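Local coordinates for protein xylulose kinase (Bifidobacterium adolescentis ATCC 15703, PDB 3I8B) that probably catalyses the ATP-dependent phosphorylation of D-xylulose to D-xylulose 5-phosphate, as a member of the FGGY family of carbohydrate kinases, at residues A162-P167 with T202-A207; A328-G333 with L408-D413. One frame throughout, in Å; residues are numbered along the deposited sequence.

Contact 1: residues A162-P167 with T202-A207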
ATOM      1  N   ALA A 162      -2.329  20.459 -15.210  1.00 10.93           N
ATOM      2  CA  ALA A 162      -1.418  20.147 -16.310  1.00  9.89           C
ATOM      3  C   ALA A 162      -0.712  18.800 -16.093  1.00  9.82           C
ATOM      4  O   ALA A 162      -0.232  18.174 -17.041  1.00 12.47           O
ATOM      5  CB  ALA A 162      -0.410  21.267 -16.508  1.00  7.53           C
ATOM      6  N   ALA A 163      -0.637  18.360 -14.840  1.00 11.30           N
ATOM      7  CA  ALA A 163      -0.029  17.072 -14.518  1.00 11.47           C
ATOM      8  C   ALA A 163      -0.637  16.485 -13.244  1.00  9.83           C
ATOM      9  O   ALA A 163      -1.016  17.211 -12.334  1.00  7.27           O
ATOM     10  CB  ALA A 163       1.521  17.200 -14.378  1.00  7.01           C
ATOM     11  N   ILE A 164      -0.736  15.164 -13.189  1.00  7.07           N
ATOM     12  CA  ILE A 164      -1.148  14.498 -11.967  1.00  8.08           C
ATOM     13  C   ILE A 164      -0.044  13.530 -11.589  1.00  9.60           C
ATOM     14  O   ILE A 164       0.424  12.792 -12.442  1.00  9.00           O
ATOM     15  CB  ILE A 164      -2.440  13.681 -12.165  1.00  9.80           C
ATOM     16  CG1 ILE A 164      -3.516  14.507 -12.891  1.00  7.78           C
ATOM     17  CG2 ILE A 164      -2.958  13.196 -10.815  1.00  7.48           C
ATOM     18  CD1 ILE A 164      -4.723  13.681 -13.290  1.00 10.37           C
ATOM     19  N   CYS A 165       0.362  13.518 -10.314  1.00  7.73           N
ATOM     20  CA  CYS A 165       1.372  12.566  -9.860  1.00  7.74           C
ATOM     21  C   CYS A 165       1.184  12.176  -8.398  1.00  6.88           C
ATOM     22  O   CYS A 165       0.363  12.751  -7.681  1.00  8.57           O
ATOM     23  CB  CYS A 165       2.797  13.101 -10.108  1.00  8.13           C
ATOM     24  SG  CYS A 165       3.203  14.537  -9.070  1.00 12.03           S
ATOM     25  N   LEU A 166       1.916  11.157  -7.973  1.00  7.46           N
ATOM     26  CA  LEU A 166       1.788  10.647  -6.612  1.00  5.88           C
ATOM     27  C   LEU A 166       2.900  11.229  -5.727  1.00  7.50           C
ATOM     28  O   LEU A 166       3.839  11.836  -6.235  1.00  7.85           O
ATOM     29  CB  LEU A 166       1.791   9.121  -6.628  1.00  7.33           C
ATOM     30  CG  LEU A 166       0.387   8.491  -6.730  1.00 11.60           C
ATOM     31  CD1 LEU A 166      -0.465   9.058  -7.887  1.00  8.49           C
ATOM     32  CD2 LEU A 166       0.507   6.983  -6.840  1.00  9.98           C
ATOM     33  N   PRO A 167       2.780  11.075  -4.397  1.00  7.39           N
ATOM     34  CA  PRO A 167       3.773  11.678  -3.497  1.00  8.40           C
ATOM     35  C   PRO A 167       5.232  11.284  -3.806  1.00  7.69           C
ATOM     36  O   PRO A 167       6.078  12.170  -3.917  1.00  6.53           O
ATOM     37  CB  PRO A 167       3.327  11.189  -2.110  1.00  7.79           C
ATOM     38  CG  PRO A 167       1.842  10.976  -2.265  1.00  8.62           C
ATOM     39  CD  PRO A 167       1.703  10.397  -3.650  1.00  7.15           C
ATOM     40  N   THR A 202      -3.482   4.136  -8.810  1.00 10.93           N
ATOM     41  CA  THR A 202      -4.256   5.293  -9.276  1.00 10.35           C
ATOM     42  C   THR A 202      -5.689   4.951  -9.727  1.00 10.40           C
ATOM     43  O   THR A 202      -6.578   5.810  -9.696  1.00 10.32           O
ATOM     44  CB  THR A 202      -3.549   5.994 -10.455  1.00  9.38           C
ATOM     45  OG1 THR A 202      -3.419   5.077 -11.551  1.00  9.06           O
ATOM     46  CG2 THR A 202      -2.165   6.485 -10.035  1.00 12.02           C
ATOM     47  N   ILE A 203      -5.884   3.687 -10.112  1.00 10.93           N
ATOM     48  CA  ILE A 203      -7.017   3.201 -10.929  1.00  9.60           C
ATOM     49  C   ILE A 203      -7.277   3.963 -12.244  1.00 10.49           C
ATOM     50  O   ILE A 203      -8.405   3.976 -12.761  1.00 11.94           O
ATOM     51  CB  ILE A 203      -8.326   2.914 -10.119  1.00  9.57           C
ATOM     52  CG1 ILE A 203      -9.034   4.201  -9.692  1.00 10.07           C
ATOM     53  CG2 ILE A 203      -8.030   1.980  -8.955  1.00  9.98           C
ATOM     54  CD1 ILE A 203     -10.473   3.962  -9.186  1.00  8.94           C
ATOM     55  N   TYR A 204      -6.221   4.591 -12.773  1.00  9.60           N
ATOM     56  CA  TYR A 204      -6.171   5.006 -14.179  1.00  9.35           C
ATOM     57  C   TYR A 204      -4.920   4.483 -14.880  1.00  8.37           C
ATOM     58  O   TYR A 204      -4.486   5.023 -15.907  1.00  7.28           O
ATOM     59  CB  TYR A 204      -6.318   6.519 -14.382  1.00  7.59           C
ATOM     60  CG  TYR A 204      -5.451   7.418 -13.528  1.00 11.57           C
ATOM     61  CD1 TYR A 204      -4.090   7.550 -13.783  1.00 11.37           C
ATOM     62  CD2 TYR A 204      -6.008   8.191 -12.506  1.00  9.11           C
ATOM     63  CE1 TYR A 204      -3.289   8.391 -13.026  1.00  8.37           C
ATOM     64  CE2 TYR A 204      -5.211   9.051 -11.739  1.00 11.88           C
ATOM     65  CZ  TYR A 204      -3.843   9.140 -12.013  1.00 11.13           C
ATOM     66  OH  TYR A 204      -3.029   9.975 -11.267  1.00 10.30           O
ATOM     67  N   TYR A 205      -4.360   3.418 -14.322  1.00 10.18           N
ATOM     68  CA  TYR A 205      -3.217   2.737 -14.942  1.00 10.62           C
ATOM     69  C   TYR A 205      -3.398   1.227 -14.895  1.00 10.71           C
ATOM     70  O   TYR A 205      -3.820   0.674 -13.879  1.00 12.93           O
ATOM     71  CB  TYR A 205      -1.913   3.132 -14.248  1.00  8.50           C
ATOM     72  CG  TYR A 205      -0.696   2.359 -14.716  1.00 10.08           C
ATOM     73  CD1 TYR A 205      -0.045   2.692 -15.898  1.00 11.22           C
ATOM     74  CD2 TYR A 205      -0.204   1.290 -13.978  1.00 11.48           C
ATOM     75  CE1 TYR A 205       1.082   1.970 -16.335  1.00 11.44           C
ATOM     76  CE2 TYR A 205       0.909   0.572 -14.398  1.00 10.39           C
ATOM     77  CZ  TYR A 205       1.550   0.912 -15.571  1.00 13.28           C
ATOM     78  OH  TYR A 205       2.668   0.187 -15.975  1.00 12.35           O
ATOM     79  N   ASP A 206      -3.087   0.562 -15.996  1.00 12.19           N
ATOM     80  CA  ASP A 206      -3.149  -0.894 -16.027  1.00 13.79           C
ATOM     81  C   ASP A 206      -1.767  -1.527 -16.197  1.00 10.80           C
ATOM     82  O   ASP A 206      -1.170  -1.463 -17.278  1.00 14.03           O
ATOM     83  CB  ASP A 206      -4.087  -1.384 -17.128  1.00 11.77           C
ATOM     84  CG  ASP A 206      -4.205  -2.903 -17.146  1.00 15.66           C
ATOM     85  OD1 ASP A 206      -4.636  -3.489 -16.125  1.00 18.18           O
ATOM     86  OD2 ASP A 206      -3.852  -3.507 -18.172  1.00 18.53           O
ATOM     87  N   ALA A 207      -1.287  -2.150 -15.123  1.00 12.53           N
ATOM     88  CA  ALA A 207       0.061  -2.733 -15.060  1.00 12.75           C
ATOM     89  C   ALA A 207       0.265  -3.865 -16.056  1.00 15.13           C
ATOM     90  O   ALA A 207       1.314  -3.954 -16.693  1.00 14.60           O
ATOM     91  CB  ALA A 207       0.384  -3.208 -13.638  1.00 11.15           C
TER
HETATM   92  O   HOH W   1      -0.414  10.099 -11.860  1.00 12.07           O
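The phenol of Y204 reaches the strand of I164 through one ordered water: Y204 OH lies 2.7 Å from the water oxygen, and the same water donates to I164 O at 2.9 Å. The link lies in the N-terminal FGGY domain, of the actin-like ATPase type, where an ST turn at T202-Y204 meets strand 163-165. The water sits at the edge of the Y204 ring, in its plane. A tyrosine suits this place because its long apolar ring carries a hydroxyl to the water beside the strand. Beside the water link, the CG2 branch of I164 comes at the ring obliquely and presses on the hydroxyl, with CG2 3.3 Å from Y204 OH. A chi1 of -48° keeps I164 CG1 beside its own backbone N and sets CG2 opposite that N, where it meets the phenol oxygen. L166, at the N-cap of helix 167-175, has its backbone N hydrogen-bonded to D169 OD2 and sends its branched end to T202: CD1 meets T202 CG2 at 3.8 Å. The L166 side chain is also about 6 Å from that of H75, a predicted substrate-binding residue. T202 has a different task for each branch. Its methyl serves L166, while its hydroxyl, turned between backbone N and carbonyl carbon (chi1 61°), is hydrogen-bonded to A199 O and accepts from the backbone N-H of Y204, N to OG1 3.1 Å. This turn folds T202 back over the aromatic side chain, and T202 CB rests above the centre of the Y204 ring, 3.4 Å from its plane.

Contact 2: residues A328-G333 with L408-D413; sequences ACTING and LCSQRD
T330 and Q411 cross at a slant, the short β-branched side chain pointing from its strand toward the helix and the longer amide swinging across to meet it. The Q411 chain bends at chi2 (-49°), which turns its amide toward the strand. Q411 NE2 donates to T330 OG1 at 3.0 Å, with the N-H...O angle at 158° and the oxygen only 8° out of the amide plane. Glutamine fits here because its amide offers both a donor and an acceptor: NE2 also donates to a water, 2.9 Å away, that hydrogen-bonds to N332 O, while OE1 accepts from a second water shared with A328 O and T330 OG1. That second water lies 2.7 Å from T330 OG1. The other branch of T330 faces S410, CG2 lying 3.8 Å from S410 OG. The serine, short and polar, places its hydroxyl beside this methyl and donates to a third water at 2.6 Å, which in turn donates a hydrogen bond to N332 O. One direct bond and three waters thus knit the end of strand 324-330 and the loop after it to helix 396-420, whose other sides meet helices 438-448 and 496-506: a helix covering a mixed sheet, as in the actin-like ATPase fold of the FGGY C-terminal domain.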
ATOM      1  N   ALA A 328      -4.623  -7.210   0.479  1.00 16.30           N
ATOM      2  CA  ALA A 328      -5.878  -7.408   1.184  1.00 21.36           C
ATOM      3  C   ALA A 328      -5.910  -6.631   2.487  1.00 20.81           C
ATOM      4  O   ALA A 328      -5.244  -7.004   3.456  1.00 20.45           O
ATOM      5  CB  ALA A 328      -6.090  -8.884   1.456  1.00 18.27           C
ATOM      6  N   CYS A 329      -6.694  -5.559   2.520  1.00 19.06           N
ATOM      7  CA  CYS A 329      -6.856  -4.788   3.748  1.00 19.36           C
ATOM      8  C   CYS A 329      -8.002  -5.316   4.605  1.00 22.56           C
ATOM      9  O   CYS A 329      -9.071  -5.632   4.095  1.00 20.60           O
ATOM     10  CB  CYS A 329      -7.092  -3.309   3.437  1.00 22.97           C
ATOM     11  SG  CYS A 329      -5.743  -2.559   2.528  1.00 30.27           S
ATOM     12  N   THR A 330      -7.759  -5.425   5.907  1.00 17.52           N
ATOM     13  CA  THR A 330      -8.804  -5.783   6.851  1.00 18.64           C
ATOM     14  C   THR A 330      -9.015  -4.628   7.831  1.00 20.20           C
ATOM     15  O   THR A 330      -8.060  -4.104   8.409  1.00 21.03           O
ATOM     16  CB  THR A 330      -8.457  -7.086   7.605  1.00 19.55           C
ATOM     17  OG1 THR A 330      -7.083  -7.054   8.025  1.00 20.47           O
ATOM     18  CG2 THR A 330      -8.683  -8.304   6.708  1.00 16.17           C
ATOM     19  N   ILE A 331     -10.263  -4.210   8.000  1.00 22.77           N
ATOM     20  CA  ILE A 331     -10.589  -3.173   8.978  1.00 21.07           C
ATOM     21  C   ILE A 331     -10.200  -3.653  10.362  1.00 20.24           C
ATOM     22  O   ILE A 331      -9.641  -2.914  11.175  1.00 21.46           O
ATOM     23  CB  ILE A 331     -12.099  -2.898   9.021  1.00 23.94           C
ATOM     24  CG1 ILE A 331     -12.604  -2.426   7.654  1.00 25.87           C
ATOM     25  CG2 ILE A 331     -12.416  -1.890  10.128  1.00 20.89           C
ATOM     26  CD1 ILE A 331     -12.187  -1.017   7.316  1.00 35.01           C
ATOM     27  N   ASN A 332     -10.499  -4.917  10.617  1.00 19.82           N
ATOM     28  CA  ASN A 332     -10.334  -5.468  11.947  1.00 21.63           C
ATOM     29  C   ASN A 332      -9.077  -6.300  12.118  1.00 18.78           C
ATOM     30  O   ASN A 332      -9.004  -7.459  11.701  1.00 17.94           O
ATOM     31  CB  ASN A 332     -11.587  -6.245  12.341  1.00 19.66           C
ATOM     32  CG  ASN A 332     -12.809  -5.351  12.379  1.00 22.37           C
ATOM     33  OD1 ASN A 332     -13.014  -4.609  13.337  1.00 23.26           O
ATOM     34  ND2 ASN A 332     -13.601  -5.385  11.316  1.00 19.04           N
ATOM     35  N   GLY A 333      -8.083  -5.686  12.741  1.00 20.49           N
ATOM     36  CA  GLY A 333      -6.870  -6.393  13.094  1.00 23.25           C
ATOM     37  C   GLY A 333      -6.794  -6.453  14.601  1.00 23.09           C
ATOM     38  O   GLY A 333      -7.643  -7.049  15.252  1.00 22.45           O
ATOM     39  N   LEU A 408      -7.064 -14.160  13.911  1.00 20.44           N
ATOM     40  CA  LEU A 408      -6.181 -14.976  13.073  1.00 21.17           C
ATOM     41  C   LEU A 408      -6.883 -15.613  11.888  1.00 20.40           C
ATOM     42  O   LEU A 408      -6.308 -15.702  10.809  1.00 20.96           O
ATOM     43  CB  LEU A 408      -5.497 -16.064  13.900  1.00 20.26           C
ATOM     44  CG  LEU A 408      -4.278 -15.605  14.701  1.00 24.32           C
ATOM     45  CD1 LEU A 408      -3.182 -15.108  13.772  1.00 22.28           C
ATOM     46  CD2 LEU A 408      -4.674 -14.516  15.669  1.00 23.01           C
ATOM     47  N   CYS A 409      -8.123 -16.062  12.098  1.00 20.16           N
ATOM     48  CA  CYS A 409      -8.919 -16.687  11.044  1.00 22.07           C
ATOM     49  C   CYS A 409      -9.230 -15.745   9.884  1.00 19.90           C
ATOM     50  O   CYS A 409      -9.269 -16.173   8.733  1.00 18.07           O
ATOM     51  CB  CYS A 409     -10.224 -17.258  11.615  1.00 16.95           C
ATOM     52  SG  CYS A 409     -10.009 -18.875  12.415  1.00 25.67           S
ATOM     53  N   SER A 410      -9.484 -14.476  10.197  1.00 18.63           N
ATOM     54  CA  SER A 410      -9.713 -13.468   9.175  1.00 15.00           C
ATOM     55  C   SER A 410      -8.470 -13.332   8.297  1.00 17.59           C
ATOM     56  O   SER A 410      -8.570 -13.296   7.075  1.00 17.64           O
ATOM     57  CB  SER A 410     -10.037 -12.116   9.818  1.00 18.89           C
ATOM     58  OG  SER A 410     -10.044 -11.085   8.843  1.00 18.38           O
ATOM     59  N   GLN A 411      -7.299 -13.259   8.924  1.00 18.07           N
ATOM     60  CA  GLN A 411      -6.053 -13.160   8.169  1.00 16.08           C
ATOM     61  C   GLN A 411      -5.845 -14.415   7.308  1.00 19.15           C
ATOM     62  O   GLN A 411      -5.393 -14.324   6.167  1.00 19.62           O
ATOM     63  CB  GLN A 411      -4.860 -12.924   9.102  1.00 16.49           C
ATOM     64  CG  GLN A 411      -4.871 -11.571   9.815  1.00 19.15           C
ATOM     65  CD  GLN A 411      -5.133 -10.400   8.867  1.00 19.03           C
ATOM     66  OE1 GLN A 411      -4.683 -10.399   7.724  1.00 20.44           O
ATOM     67  NE2 GLN A 411      -5.858  -9.401   9.345  1.00 22.58           N
ATOM     68  N   ARG A 412      -6.198 -15.583   7.839  1.00 20.29           N
ATOM     69  CA  ARG A 412      -6.149 -16.795   7.028  1.00 18.17           C
ATOM     70  C   ARG A 412      -7.101 -16.682   5.855  1.00 19.82           C
ATOM     71  O   ARG A 412      -6.748 -17.029   4.732  1.00 18.52           O
ATOM     72  CB  ARG A 412      -6.513 -18.036   7.832  1.00 18.17           C
ATOM     73  CG  ARG A 412      -6.922 -19.196   6.939  1.00 18.05           C
ATOM     74  CD  ARG A 412      -5.725 -19.845   6.259  1.00 19.96           C
ATOM     75  NE  ARG A 412      -5.289 -20.962   7.076  1.00 28.95           N
ATOM     76  CZ  ARG A 412      -5.455 -22.238   6.753  1.00 25.96           C
ATOM     77  NH1 ARG A 412      -6.003 -22.567   5.596  1.00 23.41           N
ATOM     78  NH2 ARG A 412      -5.050 -23.183   7.588  1.00 29.18           N
ATOM     79  N   ASP A 413      -8.322 -16.228   6.130  1.00 18.33           N
ATOM     80  CA  ASP A 413      -9.313 -16.010   5.086  1.00 18.84           C
ATOM     81  C   ASP A 413      -8.710 -15.171   3.964  1.00 14.51           C
ATOM     82  O   ASP A 413      -8.923 -15.452   2.801  1.00 17.57           O
ATOM     83  CB  ASP A 413     -10.562 -15.313   5.649  1.00 18.75           C
ATOM     84  CG  ASP A 413     -11.842 -15.760   4.952  1.00 21.43           C
ATOM     85  OD1 ASP A 413     -11.805 -16.794   4.254  1.00 19.66           O
ATOM     86  OD2 ASP A 413     -12.886 -15.092   5.108  1.00 23.05           O
TER
HETATM   87  O   HOH W   2      -5.399  -8.039   6.214  1.00 15.48           O
HETATM   88  O   HOH W   3      -7.232 -10.105  11.793  1.00 17.18           O
HETATM   89  O   HOH W   4     -10.723  -9.066  10.289  1.00 18.47           O

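Overall arrangement
Contact 1 and contact 2 are both buried, yet they share no element: 162-167 with 202-207 belongs to the N-terminal FGGY range, 328-333 with 408-413 to the C-terminal one. They lie on opposite sides of the chain's centre, their own centres 28 Å apart and nearest atoms about 13 Å apart. Contact 1 joins a short two-stranded sheet to a turn near a residue predicted to bind substrate, and apolar contacts carry it with one water. Contact 2 joins a seven-stranded sheet to a long helix away from annotated sites, and is mostly polar, with a direct side-chain hydrogen bond and three waters bridging the elements.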